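Local coordinates for glycosyl hydrolase family 2, TIM barrel domain protein (Parabacteroides merdae ATCC 43184, PDB 6DXU) that probably hydrolyses beta-glucuronides, as a gut bacterial beta-glucuronidase of glycoside hydrolase family 2, at residues R324-H336 with P583-S597. Residues are numbered along the deposited sequence; the frame is centred on the assembly and turned at random.
Sequences RLLLRGTHRHEDH and PWLTGTAYWPFKDFS
Leu327 to Gly329 pair with Gly587 to Ala589 as parallel strands, their axes 4.6 Å apart at 16°. The ladder begins with a nearly straight bond from Leu327 N to Thr586 O at 2.9 Å. It ends with Tyr590 N donating to Gly329 O, and Phe593 N then reaches His331 O beyond the regular pairing. Gly329 and Ala589 are so close that a CB on Gly329 would clash with the Ala589 methyl.

At the start of the strands, Arg324 bends at chi2 and its NH2 meets a lone pair of Leu585 O at 2.8 Å, in the guanidinium plane. A water accepts from Arg324 NE and lies within bonding distance of Leu325 O and Leu585 O.

Past the ladder, aromatic side chains take over. His331 ND1 donates to Tyr590 O at 2.8 Å; Tyr590 O lies in the His331 ring plane, while ND1 sits above the carbonyl plane. The Trp591 edge meets the His331 face, with planes at 66°. A leucine in place of His331 would probably leave Tyr590 O without this N-H and the Trp591 edge without its imidazole face. His333 sets CD2 over the centre of the Phe596 ring, an edge-to-face pair, while its ND1 bonds Tyr368.

Lys594 runs extended until chi3 (80°) turns its end aside. NZ donates to Asp335 O at 2.8 Å and to His336 ND1 at 2.9 Å, in the imidazole plane, and also forms a salt bridge with Glu351. Asp335 OD2 accepts from Ser597 N at 2.8 Å; Arg617 and Tyr187 also hold this carboxylate.

The parallel pairing of 323-331 with 587-589 joins the first and last strands of the family 2 TIM barrel and so closes it; the aromatic cluster of His331, His333, Trp591 and Phe596 continues the contact beyond the paired residues.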
ATOM      1  N   ARG D 324     -38.778  43.039  -5.351  1.00 22.47           N
ATOM      2  CA  ARG D 324     -37.560  43.073  -6.144  1.00 27.88           C
ATOM      3  C   ARG D 324     -36.436  43.721  -5.349  1.00 28.18           C
ATOM      4  O   ARG D 324     -36.616  44.781  -4.740  1.00 23.09           O
ATOM      5  CB  ARG D 324     -37.787  43.841  -7.448  1.00 27.93           C
ATOM      6  CG  ARG D 324     -36.631  43.744  -8.433  1.00 25.30           C
ATOM      7  CD  ARG D 324     -35.657  44.919  -8.371  1.00 28.59           C
ATOM      8  NE  ARG D 324     -34.549  44.724  -9.313  1.00 27.49           N
ATOM      9  CZ  ARG D 324     -33.993  45.690 -10.045  1.00 32.18           C
ATOM     10  NH1 ARG D 324     -34.427  46.944  -9.956  1.00 26.29           N
ATOM     11  NH2 ARG D 324     -32.998  45.399 -10.872  1.00 27.55           N
ATOM     12  N   LEU D 325     -35.273  43.068  -5.346  1.00 24.22           N
ATOM     13  CA  LEU D 325     -34.082  43.568  -4.668  1.00 22.43           C
ATOM     14  C   LEU D 325     -32.901  43.502  -5.624  1.00 24.77           C
ATOM     15  O   LEU D 325     -32.516  42.416  -6.062  1.00 21.21           O
ATOM     16  CB  LEU D 325     -33.791  42.770  -3.389  1.00 23.78           C
ATOM     17  CG  LEU D 325     -32.510  43.182  -2.654  1.00 27.32           C
ATOM     18  CD1 LEU D 325     -32.635  44.572  -2.024  1.00 26.42           C
ATOM     19  CD2 LEU D 325     -32.197  42.145  -1.577  1.00 27.60           C
ATOM     20  N   LEU D 326     -32.362  44.664  -5.986  1.00 23.26           N
ATOM     21  CA  LEU D 326     -31.141  44.698  -6.779  1.00 26.33           C
ATOM     22  C   LEU D 326     -29.967  44.309  -5.894  1.00 21.92           C
ATOM     23  O   LEU D 326     -29.704  44.974  -4.888  1.00 24.00           O
ATOM     24  CB  LEU D 326     -30.930  46.090  -7.375  1.00 26.15           C
ATOM     25  CG  LEU D 326     -29.652  46.273  -8.205  1.00 35.28           C
ATOM     26  CD1 LEU D 326     -29.686  45.385  -9.421  1.00 29.43           C
ATOM     27  CD2 LEU D 326     -29.504  47.731  -8.624  1.00 37.19           C
ATOM     28  N   LEU D 327     -29.279  43.223  -6.247  1.00 20.83           N
ATOM     29  CA  LEU D 327     -28.122  42.786  -5.474  1.00 19.87           C
ATOM     30  C   LEU D 327     -26.972  43.758  -5.710  1.00 21.26           C
ATOM     31  O   LEU D 327     -26.577  44.000  -6.856  1.00 21.05           O
ATOM     32  CB  LEU D 327     -27.718  41.357  -5.854  1.00 17.52           C
ATOM     33  CG  LEU D 327     -28.804  40.320  -5.549  1.00 20.28           C
ATOM     34  CD1 LEU D 327     -28.438  38.964  -6.141  1.00 22.87           C
ATOM     35  CD2 LEU D 327     -29.042  40.196  -4.045  1.00 23.01           C
ATOM     36  N   ARG D 328     -26.492  44.359  -4.627  1.00 19.13           N
ATOM     37  CA  ARG D 328     -25.424  45.355  -4.629  1.00 18.97           C
ATOM     38  C   ARG D 328     -24.216  44.674  -4.009  1.00 21.00           C
ATOM     39  O   ARG D 328     -24.023  44.715  -2.795  1.00 20.89           O
ATOM     40  CB  ARG D 328     -25.842  46.576  -3.836  1.00 20.71           C
ATOM     41  CG  ARG D 328     -26.962  47.374  -4.476  1.00 24.84           C
ATOM     42  CD  ARG D 328     -27.588  48.294  -3.421  1.00 28.69           C
ATOM     43  NE  ARG D 328     -27.856  49.650  -3.888  1.00 44.63           N
ATOM     44  CZ  ARG D 328     -28.599  49.990  -4.938  1.00 45.05           C
ATOM     45  NH1 ARG D 328     -29.192  49.067  -5.684  1.00 44.60           N
ATOM     46  NH2 ARG D 328     -28.751  51.280  -5.244  1.00 44.44           N
ATOM     47  N   GLY D 329     -23.402  44.058  -4.850  1.00 20.88           N
ATOM     48  CA  GLY D 329     -22.481  43.068  -4.341  1.00 22.95           C
ATOM     49  C   GLY D 329     -21.011  43.424  -4.365  1.00 22.52           C
ATOM     50  O   GLY D 329     -20.582  44.350  -5.057  1.00 19.46           O
ATOM     51  N   THR D 330     -20.229  42.667  -3.600  1.00 18.47           N
ATOM     52  CA  THR D 330     -18.782  42.743  -3.666  1.00 19.07           C
ATOM     53  C   THR D 330     -18.251  41.321  -3.495  1.00 19.65           C
ATOM     54  O   THR D 330     -19.014  40.346  -3.513  1.00 20.83           O
ATOM     55  CB  THR D 330     -18.245  43.742  -2.629  1.00 20.81           C
ATOM     56  OG1 THR D 330     -16.839  43.943  -2.830  1.00 21.16           O
ATOM     57  CG2 THR D 330     -18.497  43.254  -1.209  1.00 21.72           C
ATOM     58  N   HIS D 331     -16.938  41.198  -3.377  1.00 19.46           N
ATOM     59  CA  HIS D 331     -16.274  39.941  -3.049  1.00 22.12           C
ATOM     60  C   HIS D 331     -15.253  40.209  -1.964  1.00 23.58           C
ATOM     61  O   HIS D 331     -14.865  41.354  -1.717  1.00 20.47           O
ATOM     62  CB  HIS D 331     -15.509  39.312  -4.217  1.00 19.45           C
ATOM     63  CG  HIS D 331     -16.338  38.921  -5.399  1.00 21.99           C
ATOM     64  ND1 HIS D 331     -16.867  39.836  -6.283  1.00 21.06           N
ATOM     65  CD2 HIS D 331     -16.630  37.696  -5.905  1.00 20.88           C
ATOM     66  CE1 HIS D 331     -17.482  39.191  -7.264  1.00 20.66           C
ATOM     67  NE2 HIS D 331     -17.351  37.892  -7.059  1.00 21.61           N
ATOM     68  N   ARG D 332     -14.756  39.135  -1.359  1.00 22.51           N
ATOM     69  CA  ARG D 332     -13.606  39.294  -0.488  1.00 19.54           C
ATOM     70  C   ARG D 332     -12.771  38.023  -0.525  1.00 22.34           C
ATOM     71  O   ARG D 332     -13.289  36.924  -0.747  1.00 18.69           O
ATOM     72  CB  ARG D 332     -14.027  39.637   0.950  1.00 20.91           C
ATOM     73  CG  ARG D 332     -14.524  38.458   1.769  1.00 22.44           C
ATOM     74  CD  ARG D 332     -14.895  38.858   3.198  1.00 20.84           C
ATOM     75  NE  ARG D 332     -13.754  39.342   3.995  1.00 21.96           N
ATOM     76  CZ  ARG D 332     -12.936  38.565   4.710  1.00 20.70           C
ATOM     77  NH1 ARG D 332     -13.094  37.241   4.735  1.00 19.39           N
ATOM     78  NH2 ARG D 332     -11.955  39.116   5.420  1.00 21.42           N
ATOM     79  N   HIS D 333     -11.467  38.202  -0.363  1.00 17.40           N
ATOM     80  CA  HIS D 333     -10.547  37.125  -0.038  1.00 20.80           C
ATOM     81  C   HIS D 333     -10.195  37.194   1.447  1.00 20.79           C
ATOM     82  O   HIS D 333     -10.241  38.265   2.069  1.00 20.59           O
ATOM     83  CB  HIS D 333      -9.271  37.219  -0.885  1.00 18.43           C
ATOM     84  CG  HIS D 333      -9.341  36.455  -2.172  1.00 24.16           C
ATOM     85  ND1 HIS D 333      -9.458  35.082  -2.217  1.00 20.59           N
ATOM     86  CD2 HIS D 333      -9.295  36.872  -3.460  1.00 21.66           C
ATOM     87  CE1 HIS D 333      -9.483  34.687  -3.479  1.00 23.37           C
ATOM     88  NE2 HIS D 333      -9.388  35.754  -4.253  1.00 20.27           N
ATOM     89  N   GLU D 334      -9.870  36.040   2.022  1.00 21.15           N
ATOM     90  CA  GLU D 334      -9.323  36.004   3.376  1.00 19.91           C
ATOM     91  C   GLU D 334      -7.846  36.326   3.257  1.00 21.00           C
ATOM     92  O   GLU D 334      -7.004  35.444   3.065  1.00 20.16           O
ATOM     93  CB  GLU D 334      -9.551  34.654   4.040  1.00 20.05           C
ATOM     94  CG  GLU D 334     -11.000  34.351   4.306  1.00 20.95           C
ATOM     95  CD  GLU D 334     -11.184  33.117   5.180  1.00 25.23           C
ATOM     96  OE1 GLU D 334     -12.297  32.921   5.689  1.00 29.12           O
ATOM     97  OE2 GLU D 334     -10.205  32.375   5.402  1.00 25.97           O
ATOM     98  N   ASP D 335      -7.535  37.613   3.352  1.00 18.87           N
ATOM     99  CA  ASP D 335      -6.179  38.115   3.159  1.00 18.73           C
ATOM    100  C   ASP D 335      -6.127  39.521   3.727  1.00 21.75           C
ATOM    101  O   ASP D 335      -7.086  40.279   3.564  1.00 23.25           O
ATOM    102  CB  ASP D 335      -5.805  38.117   1.672  1.00 20.57           C
ATOM    103  CG  ASP D 335      -4.391  38.606   1.417  1.00 21.34           C
ATOM    104  OD1 ASP D 335      -3.450  38.045   2.018  1.00 20.33           O
ATOM    105  OD2 ASP D 335      -4.218  39.516   0.573  1.00 19.43           O
ATOM    106  N   HIS D 336      -5.037  39.854   4.430  1.00 19.48           N
ATOM    107  CA  HIS D 336      -4.934  41.178   5.038  1.00 19.86           C
ATOM    108  C   HIS D 336      -3.472  41.576   5.228  1.00 19.47           C
ATOM    109  O   HIS D 336      -2.574  40.731   5.317  1.00 19.96           O
ATOM    110  CB  HIS D 336      -5.672  41.242   6.384  1.00 19.41           C
ATOM    111  CG  HIS D 336      -5.871  42.642   6.891  1.00 21.28           C
ATOM    112  ND1 HIS D 336      -6.829  43.486   6.375  1.00 23.71           N
ATOM    113  CD2 HIS D 336      -5.223  43.350   7.847  1.00 22.41           C
ATOM    114  CE1 HIS D 336      -6.769  44.655   6.993  1.00 24.43           C
ATOM    115  NE2 HIS D 336      -5.800  44.600   7.892  1.00 22.28           N
ATOM    116  N   PRO D 583     -34.142  47.271 -14.898  1.00 32.97           N
ATOM    117  CA  PRO D 583     -35.071  46.700 -13.911  1.00 31.03           C
ATOM    118  C   PRO D 583     -35.107  45.180 -13.920  1.00 25.66           C
ATOM    119  O   PRO D 583     -35.550  44.588 -12.928  1.00 28.08           O
ATOM    120  CB  PRO D 583     -36.425  47.317 -14.305  1.00 33.57           C
ATOM    121  CG  PRO D 583     -36.296  47.587 -15.770  1.00 29.67           C
ATOM    122  CD  PRO D 583     -34.844  47.952 -16.004  1.00 31.31           C
ATOM    123  N   TRP D 584     -34.647  44.540 -14.996  1.00 24.94           N
ATOM    124  CA  TRP D 584     -34.611  43.090 -15.139  1.00 28.35           C
ATOM    125  C   TRP D 584     -33.403  42.452 -14.459  1.00 28.26           C
ATOM    126  O   TRP D 584     -33.312  41.219 -14.426  1.00 25.92           O
ATOM    127  CB  TRP D 584     -34.580  42.726 -16.630  1.00 23.59           C
ATOM    128  CG  TRP D 584     -33.537  43.532 -17.341  1.00 29.58           C
ATOM    129  CD1 TRP D 584     -33.718  44.721 -17.990  1.00 35.55           C
ATOM    130  CD2 TRP D 584     -32.133  43.245 -17.413  1.00 28.48           C
ATOM    131  NE1 TRP D 584     -32.521  45.177 -18.486  1.00 32.23           N
ATOM    132  CE2 TRP D 584     -31.531  44.290 -18.149  1.00 30.87           C
ATOM    133  CE3 TRP D 584     -31.332  42.193 -16.953  1.00 29.72           C
ATOM    134  CZ2 TRP D 584     -30.163  44.324 -18.424  1.00 26.51           C
ATOM    135  CZ3 TRP D 584     -29.955  42.226 -17.234  1.00 29.52           C
ATOM    136  CH2 TRP D 584     -29.395  43.287 -17.958  1.00 25.38           C
ATOM    137  N   LEU D 585     -32.485  43.259 -13.928  1.00 26.73           N
ATOM    138  CA  LEU D 585     -31.193  42.776 -13.466  1.00 24.87           C
ATOM    139  C   LEU D 585     -31.299  42.206 -12.058  1.00 21.34           C
ATOM    140  O   LEU D 585     -31.782  42.877 -11.142  1.00 23.61           O
ATOM    141  CB  LEU D 585     -30.174  43.917 -13.494  1.00 24.55           C
ATOM    142  CG  LEU D 585     -28.787  43.627 -12.935  1.00 27.13           C
ATOM    143  CD1 LEU D 585     -28.065  42.562 -13.777  1.00 24.91           C
ATOM    144  CD2 LEU D 585     -27.990  44.927 -12.873  1.00 26.27           C
ATOM    145  N   THR D 586     -30.854  40.957 -11.887  1.00 23.58           N
ATOM    146  CA  THR D 586     -30.732  40.413 -10.540  1.00 21.36           C
ATOM    147  C   THR D 586     -29.793  41.279  -9.713  1.00 20.60           C
ATOM    148  O   THR D 586     -30.149  41.736  -8.620  1.00 24.27           O
ATOM    149  CB  THR D 586     -30.221  38.977 -10.583  1.00 24.63           C
ATOM    150  OG1 THR D 586     -29.024  38.937 -11.376  1.00 21.79           O
ATOM    151  CG2 THR D 586     -31.300  38.015 -11.161  1.00 21.00           C
ATOM    152  N   GLY D 587     -28.603  41.531 -10.237  1.00 20.27           N
ATOM    153  CA  GLY D 587     -27.625  42.350  -9.550  1.00 23.11           C
ATOM    154  C   GLY D 587     -26.228  42.014 -10.041  1.00 25.16           C
ATOM    155  O   GLY D 587     -26.047  41.273 -11.009  1.00 24.20           O
ATOM    156  N   THR D 588     -25.241  42.613  -9.377  1.00 22.65           N
ATOM    157  CA  THR D 588     -23.848  42.348  -9.713  1.00 22.70           C
ATOM    158  C   THR D 588     -23.017  42.333  -8.441  1.00 18.94           C
ATOM    159  O   THR D 588     -23.478  42.720  -7.364  1.00 24.93           O
ATOM    160  CB  THR D 588     -23.238  43.392 -10.657  1.00 24.63           C
ATOM    161  OG1 THR D 588     -22.917  44.560  -9.893  1.00 25.74           O
ATOM    162  CG2 THR D 588     -24.188  43.763 -11.802  1.00 22.67           C
ATOM    163  N   ALA D 589     -21.762  41.904  -8.585  1.00 22.15           N
ATOM    164  CA  ALA D 589     -20.805  41.978  -7.491  1.00 21.78           C
ATOM    165  C   ALA D 589     -19.474  42.491  -8.027  1.00 19.24           C
ATOM    166  O   ALA D 589     -18.844  41.832  -8.867  1.00 21.97           O
ATOM    167  CB  ALA D 589     -20.646  40.609  -6.814  1.00 21.08           C
ATOM    168  N   TYR D 590     -19.058  43.663  -7.540  1.00 20.68           N
ATOM    169  CA  TYR D 590     -17.740  44.208  -7.856  1.00 18.81           C
ATOM    170  C   TYR D 590     -16.642  43.273  -7.338  1.00 19.78           C
ATOM    171  O   TYR D 590     -16.787  42.648  -6.283  1.00 21.55           O
ATOM    172  CB  TYR D 590     -17.610  45.607  -7.224  1.00 17.85           C
ATOM    173  CG  TYR D 590     -16.313  46.297  -7.590  1.00 19.73           C
ATOM    174  CD1 TYR D 590     -15.141  46.027  -6.880  1.00 20.31           C
ATOM    175  CD2 TYR D 590     -16.247  47.190  -8.659  1.00 20.90           C
ATOM    176  CE1 TYR D 590     -13.935  46.612  -7.233  1.00 19.42           C
ATOM    177  CE2 TYR D 590     -15.036  47.800  -9.012  1.00 20.23           C
ATOM    178  CZ  TYR D 590     -13.884  47.499  -8.293  1.00 21.80           C
ATOM    179  OH  TYR D 590     -12.663  48.071  -8.633  1.00 21.88           O
ATOM    180  N   TRP D 591     -15.525  43.185  -8.078  1.00 19.97           N
ATOM    181  CA  TRP D 591     -14.385  42.350  -7.685  1.00 20.03           C
ATOM    182  C   TRP D 591     -13.128  43.182  -7.435  1.00 19.64           C
ATOM    183  O   TRP D 591     -12.587  43.766  -8.387  1.00 20.44           O
ATOM    184  CB  TRP D 591     -14.064  41.287  -8.751  1.00 17.49           C
ATOM    185  CG  TRP D 591     -12.825  40.502  -8.386  1.00 21.39           C
ATOM    186  CD1 TRP D 591     -11.521  40.834  -8.653  1.00 23.31           C
ATOM    187  CD2 TRP D 591     -12.779  39.281  -7.630  1.00 21.82           C
ATOM    188  NE1 TRP D 591     -10.666  39.882  -8.116  1.00 23.44           N
ATOM    189  CE2 TRP D 591     -11.417  38.916  -7.495  1.00 23.27           C
ATOM    190  CE3 TRP D 591     -13.756  38.446  -7.083  1.00 22.65           C
ATOM    191  CZ2 TRP D 591     -11.017  37.767  -6.817  1.00 22.70           C
ATOM    192  CZ3 TRP D 591     -13.354  37.294  -6.406  1.00 20.83           C
ATOM    193  CH2 TRP D 591     -11.994  36.968  -6.286  1.00 24.32           C
ATOM    194  N   PRO D 592     -12.572  43.220  -6.216  1.00 18.70           N
ATOM    195  CA  PRO D 592     -13.104  42.792  -4.927  1.00 19.55           C
ATOM    196  C   PRO D 592     -13.362  44.010  -4.059  1.00 21.40           C
ATOM    197  O   PRO D 592     -13.136  45.151  -4.487  1.00 22.56           O
ATOM    198  CB  PRO D 592     -11.954  41.994  -4.337  1.00 20.41           C
ATOM    199  CG  PRO D 592     -10.754  42.879  -4.720  1.00 17.95           C
ATOM    200  CD  PRO D 592     -11.119  43.470  -6.106  1.00 19.42           C
ATOM    201  N   PHE D 593     -13.762  43.771  -2.814  1.00 20.80           N
ATOM    202  CA  PHE D 593     -13.875  44.872  -1.865  1.00 20.69           C
ATOM    203  C   PHE D 593     -12.505  45.442  -1.511  1.00 23.88           C
ATOM    204  O   PHE D 593     -12.322  46.668  -1.460  1.00 21.23           O
ATOM    205  CB  PHE D 593     -14.590  44.392  -0.608  1.00 21.16           C
ATOM    206  CG  PHE D 593     -14.830  45.471   0.400  1.00 21.58           C
ATOM    207  CD1 PHE D 593     -15.627  46.557   0.086  1.00 20.09           C
ATOM    208  CD2 PHE D 593     -14.281  45.387   1.668  1.00 19.16           C
ATOM    209  CE1 PHE D 593     -15.872  47.550   1.018  1.00 20.97           C
ATOM    210  CE2 PHE D 593     -14.522  46.363   2.605  1.00 22.62           C
ATOM    211  CZ  PHE D 593     -15.322  47.452   2.288  1.00 22.40           C
ATOM    212  N   LYS D 594     -11.539  44.565  -1.219  1.00 18.66           N
ATOM    213  CA  LYS D 594     -10.256  44.973  -0.660  1.00 19.30           C
ATOM    214  C   LYS D 594      -9.111  44.386  -1.471  1.00 22.17           C
ATOM    215  O   LYS D 594      -9.156  43.207  -1.854  1.00 20.88           O
ATOM    216  CB  LYS D 594     -10.147  44.536   0.811  1.00 20.34           C
ATOM    217  CG  LYS D 594      -8.890  45.013   1.526  1.00 21.24           C
ATOM    218  CD  LYS D 594      -8.863  44.530   2.966  1.00 21.50           C
ATOM    219  CE  LYS D 594      -8.398  43.055   3.015  1.00 21.67           C
ATOM    220  NZ  LYS D 594      -8.628  42.425   4.364  1.00 21.29           N
ATOM    221  N   ASP D 595      -8.085  45.214  -1.736  1.00 19.81           N
ATOM    222  CA  ASP D 595      -6.848  44.716  -2.353  1.00 19.21           C
ATOM    223  C   ASP D 595      -6.387  43.444  -1.652  1.00 20.26           C
ATOM    224  O   ASP D 595      -6.444  43.350  -0.420  1.00 20.11           O
ATOM    225  CB  ASP D 595      -5.721  45.757  -2.249  1.00 21.60           C
ATOM    226  CG  ASP D 595      -5.900  46.964  -3.182  1.00 25.50           C
ATOM    227  OD1 ASP D 595      -6.833  46.999  -4.021  1.00 21.35           O
ATOM    228  OD2 ASP D 595      -5.072  47.893  -3.062  1.00 24.71           O
ATOM    229  N   PHE D 596      -5.894  42.475  -2.433  1.00 17.78           N
ATOM    230  CA  PHE D 596      -5.421  41.212  -1.887  1.00 21.57           C
ATOM    231  C   PHE D 596      -4.228  40.725  -2.696  1.00 17.66           C
ATOM    232  O   PHE D 596      -4.044  41.085  -3.863  1.00 20.58           O
ATOM    233  CB  PHE D 596      -6.513  40.137  -1.894  1.00 23.17           C
ATOM    234  CG  PHE D 596      -6.946  39.746  -3.271  1.00 18.35           C
ATOM    235  CD1 PHE D 596      -6.342  38.687  -3.938  1.00 21.07           C
ATOM    236  CD2 PHE D 596      -7.943  40.461  -3.912  1.00 19.81           C
ATOM    237  CE1 PHE D 596      -6.741  38.337  -5.218  1.00 19.92           C
ATOM    238  CE2 PHE D 596      -8.342  40.134  -5.196  1.00 18.70           C
ATOM    239  CZ  PHE D 596      -7.740  39.051  -5.850  1.00 22.61           C
ATOM    240  N   SER D 597      -3.425  39.876  -2.065  1.00 19.21           N
ATOM    241  CA  SER D 597      -2.203  39.396  -2.695  1.00 17.81           C
ATOM    242  C   SER D 597      -2.470  38.251  -3.666  1.00 20.68           C
ATOM    243  O   SER D 597      -3.353  37.416  -3.455  1.00 19.03           O
ATOM    244  CB  SER D 597      -1.193  38.954  -1.633  1.00 17.72           C
ATOM    245  OG  SER D 597      -0.043  38.377  -2.254  1.00 19.95           O
TER
HETATM  246  O   HOH W   1     -33.121  42.211  -8.695  1.00 19.75           O
HETATM  247  O   HOH W   2     -24.734  45.792  -8.183  1.00 21.79           O
HETATM  248  O   HOH W   3     -10.806  41.184  -0.587  1.00 20.99           O